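Conserved protein with 2 CBS domains (Pyrobaculum aerophilum, PDB 2RIH) binds AMP through a pair of CBS domains (a Bateman module) and probably serves as a nucleotide-sensing protein in this hyperthermophilic archaeon. Local coordinates at residues 37-50 / 103-116. Residues are numbered along the deposited sequence; the frame is centred on the assembly and turned at random.
With SO4 (sulfate ion), chain D; SO4 (sulfate ion), chain C.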
loop_
_atom_site.group_PDB
_atom_site.type_symbol
_atom_site.label_atom_id
_atom_site.label_comp_id
_atom_site.label_asym_id
_atom_site.label_seq_id
_atom_site.Cartn_x
_atom_site.Cartn_y
_atom_site.Cartn_z
ATOM N N GLY A 37 -6.708 2.853 -0.492
ATOM C CA GLY A 37 -5.484 3.642 -0.599
ATOM C C GLY A 37 -5.312 4.512 -1.820
ATOM O O GLY A 37 -4.315 5.226 -1.914
ATOM N N LEU A 38 -6.254 4.453 -2.761
ATOM C CA LEU A 38 -6.191 5.299 -3.954
ATOM C C LEU A 38 -7.512 5.990 -4.271
ATOM O O LEU A 38 -8.568 5.344 -4.338
ATOM C CB LEU A 38 -5.708 4.511 -5.178
ATOM C CG LEU A 38 -5.391 5.387 -6.396
ATOM C CD1 LEU A 38 -3.932 5.272 -6.808
ATOM C CD2 LEU A 38 -6.328 5.092 -7.565
ATOM N N ALA A 39 -7.421 7.312 -4.446
ATOM C CA ALA A 39 -8.523 8.156 -4.861
ATOM C C ALA A 39 -8.347 8.594 -6.323
ATOM O O ALA A 39 -7.236 8.877 -6.776
ATOM C CB ALA A 39 -8.622 9.396 -3.945
ATOM N N VAL A 40 -9.452 8.652 -7.056
ATOM C CA VAL A 40 -9.448 9.168 -8.417
ATOM C C VAL A 40 -9.984 10.601 -8.425
ATOM O O VAL A 40 -11.046 10.875 -7.877
ATOM C CB VAL A 40 -10.299 8.279 -9.359
ATOM C CG1 VAL A 40 -10.390 8.888 -10.765
ATOM C CG2 VAL A 40 -9.728 6.873 -9.425
ATOM N N LEU A 41 -9.233 11.517 -9.026
ATOM C CA LEU A 41 -9.710 12.889 -9.217
ATOM C C LEU A 41 -10.374 12.933 -10.583
ATOM O O LEU A 41 -9.811 12.442 -11.560
ATOM C CB LEU A 41 -8.581 13.914 -9.100
ATOM C CG LEU A 41 -7.857 14.050 -7.747
ATOM C CD1 LEU A 41 -6.984 15.310 -7.740
ATOM C CD2 LEU A 41 -8.805 14.067 -6.541
ATOM N N THR A 42 -11.595 13.464 -10.636
ATOM C CA THR A 42 -12.381 13.462 -11.866
ATOM C C THR A 42 -12.546 14.872 -12.425
ATOM O O THR A 42 -12.427 15.868 -11.700
ATOM C CB THR A 42 -13.776 12.810 -11.656
ATOM O OG1 THR A 42 -14.485 13.505 -10.625
ATOM C CG2 THR A 42 -13.626 11.338 -11.256
ATOM N N ALA A 43 -12.807 14.934 -13.726
ATOM C CA ALA A 43 -12.971 16.193 -14.432
ATOM C C ALA A 43 -14.141 16.977 -13.839
ATOM O O ALA A 43 -15.201 16.413 -13.554
ATOM C CB ALA A 43 -13.197 15.940 -15.922
ATOM N N ARG A 44 -13.924 18.272 -13.641
ATOM C CA ARG A 44 -14.949 19.149 -13.091
ATOM C C ARG A 44 -16.272 19.037 -13.863
ATOM O O ARG A 44 -17.348 18.991 -13.257
ATOM C CB ARG A 44 -14.438 20.598 -13.046
ATOM C CG ARG A 44 -14.070 21.200 -14.401
ATOM C CD ARG A 44 -12.957 22.251 -14.296
ATOM N NE ARG A 44 -13.198 23.231 -13.230
ATOM C CZ ARG A 44 -12.429 23.421 -12.155
ATOM N NH1 ARG A 44 -11.317 22.716 -11.956
ATOM N NH2 ARG A 44 -12.773 24.349 -11.265
ATOM N N ASP A 45 -16.203 18.980 -15.192
ATOM C CA ASP A 45 -17.416 18.902 -16.019
ATOM C C ASP A 45 -17.899 17.471 -16.307
ATOM O O ASP A 45 -18.960 17.297 -16.905
ATOM C CB ASP A 45 -17.229 19.673 -17.339
ATOM C CG ASP A 45 -17.250 21.191 -17.154
ATOM O OD1 ASP A 45 -17.760 21.681 -16.122
ATOM O OD2 ASP A 45 -16.762 21.899 -18.058
ATOM N N ASN A 46 -17.130 16.456 -15.905
ATOM C CA ASN A 46 -17.569 15.060 -16.040
ATOM C C ASN A 46 -17.033 14.177 -14.906
ATOM O O ASN A 46 -15.890 13.720 -14.965
ATOM C CB ASN A 46 -17.130 14.508 -17.401
ATOM C CG ASN A 46 -17.697 13.119 -17.694
ATOM O OD1 ASN A 46 -18.434 12.543 -16.888
ATOM N ND2 ASN A 46 -17.351 12.580 -18.858
ATOM N N PRO A 47 -17.859 13.929 -13.870
ATOM C CA PRO A 47 -17.464 13.069 -12.733
ATOM C C PRO A 47 -17.111 11.615 -13.075
ATOM O O PRO A 47 -16.618 10.891 -12.212
ATOM C CB PRO A 47 -18.699 13.097 -11.819
ATOM C CG PRO A 47 -19.478 14.300 -12.245
ATOM C CD PRO A 47 -19.220 14.470 -13.699
ATOM N N LYS A 48 -17.374 11.182 -14.304
ATOM C CA LYS A 48 -17.055 9.817 -14.714
ATOM C C LYS A 48 -15.664 9.685 -15.332
ATOM O O LYS A 48 -15.143 8.577 -15.420
ATOM C CB LYS A 48 -18.102 9.295 -15.700
ATOM C CG LYS A 48 -19.486 9.119 -15.085
ATOM C CD LYS A 48 -20.286 8.036 -15.802
ATOM C CE LYS A 48 -21.105 8.577 -16.947
ATOM N NZ LYS A 48 -22.472 8.975 -16.493
ATOM N N ARG A 49 -15.077 10.815 -15.738
ATOM C CA ARG A 49 -13.788 10.828 -16.427
ATOM C C ARG A 49 -12.616 11.048 -15.458
ATOM O O ARG A 49 -12.504 12.108 -14.852
ATOM C CB ARG A 49 -13.783 11.919 -17.506
ATOM C CG ARG A 49 -12.709 11.721 -18.569
ATOM C CD ARG A 49 -12.813 12.729 -19.715
ATOM N NE ARG A 49 -12.109 13.982 -19.427
ATOM C CZ ARG A 49 -12.681 15.153 -19.128
ATOM N NH1 ARG A 49 -14.004 15.290 -19.067
ATOM N NH2 ARG A 49 -11.909 16.209 -18.887
ATOM N N PRO A 50 -11.741 10.031 -15.291
ATOM C CA PRO A 50 -10.539 10.234 -14.457
ATOM C C PRO A 50 -9.529 11.185 -15.084
ATOM O O PRO A 50 -9.263 11.099 -16.288
ATOM C CB PRO A 50 -9.920 8.831 -14.361
ATOM C CG PRO A 50 -10.963 7.904 -14.782
ATOM C CD PRO A 50 -11.812 8.642 -15.774
ATOM N N HIS A 103 -1.874 0.003 -7.380
ATOM C CA HIS A 103 -3.263 0.176 -7.793
ATOM C C HIS A 103 -3.307 0.433 -9.285
ATOM O O HIS A 103 -2.311 0.848 -9.870
ATOM C CB HIS A 103 -3.901 1.384 -7.091
ATOM C CG HIS A 103 -4.014 1.232 -5.606
ATOM N ND1 HIS A 103 -2.993 1.577 -4.747
ATOM C CD2 HIS A 103 -5.025 0.775 -4.829
ATOM C CE1 HIS A 103 -3.374 1.338 -3.504
ATOM N NE2 HIS A 103 -4.596 0.845 -3.526
ATOM N N VAL A 104 -4.464 0.163 -9.889
ATOM C CA VAL A 104 -4.781 0.622 -11.235
ATOM C C VAL A 104 -6.229 1.082 -11.250
ATOM O O VAL A 104 -7.086 0.543 -10.530
ATOM C CB VAL A 104 -4.570 -0.445 -12.358
ATOM C CG1 VAL A 104 -3.099 -0.719 -12.569
ATOM C CG2 VAL A 104 -5.345 -1.728 -12.064
ATOM N N VAL A 105 -6.486 2.094 -12.067
ATOM C CA VAL A 105 -7.832 2.603 -12.276
ATOM C C VAL A 105 -8.501 1.730 -13.334
ATOM O O VAL A 105 -7.949 1.534 -14.415
ATOM C CB VAL A 105 -7.788 4.083 -12.709
ATOM C CG1 VAL A 105 -9.186 4.606 -13.022
ATOM C CG2 VAL A 105 -7.138 4.920 -11.620
ATOM N N VAL A 106 -9.661 1.164 -13.006
ATOM C CA VAL A 106 -10.416 0.357 -13.957
ATOM C C VAL A 106 -11.443 1.239 -14.653
ATOM O O VAL A 106 -12.241 1.906 -14.000
ATOM C CB VAL A 106 -11.140 -0.834 -13.277
ATOM C CG1 VAL A 106 -11.830 -1.702 -14.312
ATOM C CG2 VAL A 106 -10.155 -1.675 -12.460
ATOM N N VAL A 107 -11.412 1.240 -15.980
ATOM C CA VAL A 107 -12.347 2.020 -16.782
ATOM C C VAL A 107 -13.037 1.111 -17.797
ATOM O O VAL A 107 -12.592 -0.015 -18.037
ATOM C CB VAL A 107 -11.645 3.202 -17.499
ATOM C CG1 VAL A 107 -11.068 4.189 -16.472
ATOM C CG2 VAL A 107 -10.552 2.705 -18.458
ATOM N N ASN A 108 -14.152 1.581 -18.349
ATOM C CA ASN A 108 -14.844 0.853 -19.404
ATOM C C ASN A 108 -14.388 1.345 -20.776
ATOM O O ASN A 108 -13.582 2.275 -20.866
ATOM C CB ASN A 108 -16.372 0.944 -19.240
ATOM C CG ASN A 108 -16.916 2.362 -19.358
ATOM O OD1 ASN A 108 -16.312 3.241 -19.983
ATOM N ND2 ASN A 108 -18.091 2.578 -18.775
ATOM N N LYS A 109 -14.907 0.716 -21.830
ATOM C CA LYS A 109 -14.567 1.056 -23.225
ATOM C C LYS A 109 -14.806 2.529 -23.585
ATOM O O LYS A 109 -14.213 3.040 -24.543
ATOM C CB LYS A 109 -15.349 0.164 -24.199
ATOM C CG LYS A 109 -16.860 0.221 -24.007
ATOM C CD LYS A 109 -17.612 -0.527 -25.080
ATOM C CE LYS A 109 -19.096 -0.608 -24.734
ATOM N NZ LYS A 109 -19.762 0.736 -24.668
ATOM N N ASN A 110 -15.676 3.197 -22.826
ATOM C CA ASN A 110 -15.972 4.615 -23.025
ATOM C C ASN A 110 -15.147 5.536 -22.120
ATOM O O ASN A 110 -15.410 6.741 -22.048
ATOM C CB ASN A 110 -17.474 4.874 -22.830
ATOM C CG ASN A 110 -18.320 4.281 -23.946
ATOM O OD1 ASN A 110 -17.808 3.900 -25.000
ATOM N ND2 ASN A 110 -19.628 4.217 -23.724
ATOM N N GLY A 111 -14.157 4.964 -21.431
ATOM C CA GLY A 111 -13.228 5.730 -20.598
ATOM C C GLY A 111 -13.782 6.178 -19.260
ATOM O O GLY A 111 -13.160 6.979 -18.565
ATOM N N GLU A 112 -14.943 5.654 -18.887
ATOM C CA GLU A 112 -15.575 6.021 -17.626
ATOM C C GLU A 112 -15.006 5.175 -16.498
ATOM O O GLU A 112 -14.646 4.014 -16.701
ATOM C CB GLU A 112 -17.090 5.842 -17.717
ATOM C CG GLU A 112 -17.729 6.694 -18.808
ATOM C CD GLU A 112 -19.150 6.285 -19.144
ATOM O OE1 GLU A 112 -19.543 5.133 -18.859
ATOM O OE2 GLU A 112 -19.871 7.125 -19.710
ATOM N N LEU A 113 -14.921 5.777 -15.316
ATOM C CA LEU A 113 -14.441 5.098 -14.119
ATOM C C LEU A 113 -15.399 3.990 -13.692
ATOM O O LEU A 113 -16.586 4.227 -13.513
ATOM C CB LEU A 113 -14.288 6.111 -12.988
ATOM C CG LEU A 113 -13.844 5.616 -11.612
ATOM C CD1 LEU A 113 -12.437 5.028 -11.646
ATOM C CD2 LEU A 113 -13.926 6.777 -10.645
ATOM N N VAL A 114 -14.866 2.780 -13.544
ATOM C CA VAL A 114 -15.621 1.634 -13.065
ATOM C C VAL A 114 -15.211 1.322 -11.623
ATOM O O VAL A 114 -16.041 1.072 -10.753
ATOM C CB VAL A 114 -15.341 0.396 -13.951
ATOM C CG1 VAL A 114 -16.196 -0.792 -13.498
ATOM C CG2 VAL A 114 -15.610 0.720 -15.415
ATOM N N GLY A 115 -13.911 1.328 -11.379
ATOM C CA GLY A 115 -13.404 1.032 -10.065
ATOM C C GLY A 115 -11.916 1.229 -9.989
ATOM O O GLY A 115 -11.286 1.777 -10.919
ATOM N N VAL A 116 -11.376 0.793 -8.858
ATOM C CA VAL A 116 -9.954 0.785 -8.600
ATOM C C VAL A 116 -9.595 -0.613 -8.097
ATOM O O VAL A 116 -10.212 -1.138 -7.163
ATOM C CB VAL A 116 -9.564 1.850 -7.549
ATOM C CG1 VAL A 116 -8.080 1.692 -7.129
ATOM C CG2 VAL A 116 -9.845 3.251 -8.084
HETATM S S SO4 D . -6.000 -1.032 -0.648
HETATM O O1 SO4 D . -4.787 -1.733 -1.029
HETATM O O2 SO4 D . -7.159 -1.816 -1.056
HETATM O O3 SO4 D . -6.051 -0.876 0.790
HETATM O O4 SO4 D . -6.039 0.271 -1.279
HETATM S S SO4 C . 0.312 3.261 -4.782
HETATM O O1 SO4 C . 1.544 2.483 -4.840
HETATM O O2 SO4 C . -0.622 2.729 -5.776
HETATM O O3 SO4 C . -0.320 3.152 -3.471
HETATM O O4 SO4 C . 0.639 4.639 -5.070
#
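L38 lays its CB over one face of the H103 ring, a CH-pi contact with L38 CB 3.8 Å from the ring centroid and 16° off the normal. L38 swings CG opposite the backbone N (chi1 -170°), which carries CD1 to H103 CB and CD2 to V116 CG1, the latter at 3.8 Å; CD2 also touches V105. The H103 imidazole is held at its edge through both nitrogens: ND1 donates almost straight to O2 of one sulfate, and H103 NE2 lies 2.7 Å from O4 of another, an oxygen that also takes the N-H of G37. Both nitrogens donating is consistent with a protonated ring. With an alanine at H103, both anions would probably lose a donor and L38 CB the ring it lies over. This is the pseudo-twofold heart of a Bateman module, where the sheets of the two CBS domains pack face to face, the axes of strands 38-43 and 103-107 crossing at -42°. AMP has been seen to bind at two sites here, and H103 belongs to both. Further along, L113 and V40 meet tip to tip, L113 CD1 4.0 Å from V40 CG2, while L113 CD2 rests against V40 CB and CG1. P50 fills in beside them, its CG touching CG1 of both V105 and V107 and its CD 3.5 Å from G111 O. At the far end the backbones join: L113 N donates to K48 O (2.8 Å, in the carbonyl plane). The K48 side chain runs alongside E112, with K48 CE 3.4 Å from E112 OE2, yet NZ stays beyond salt-bridge range, while E112 OE1 accepts from N108 ND2.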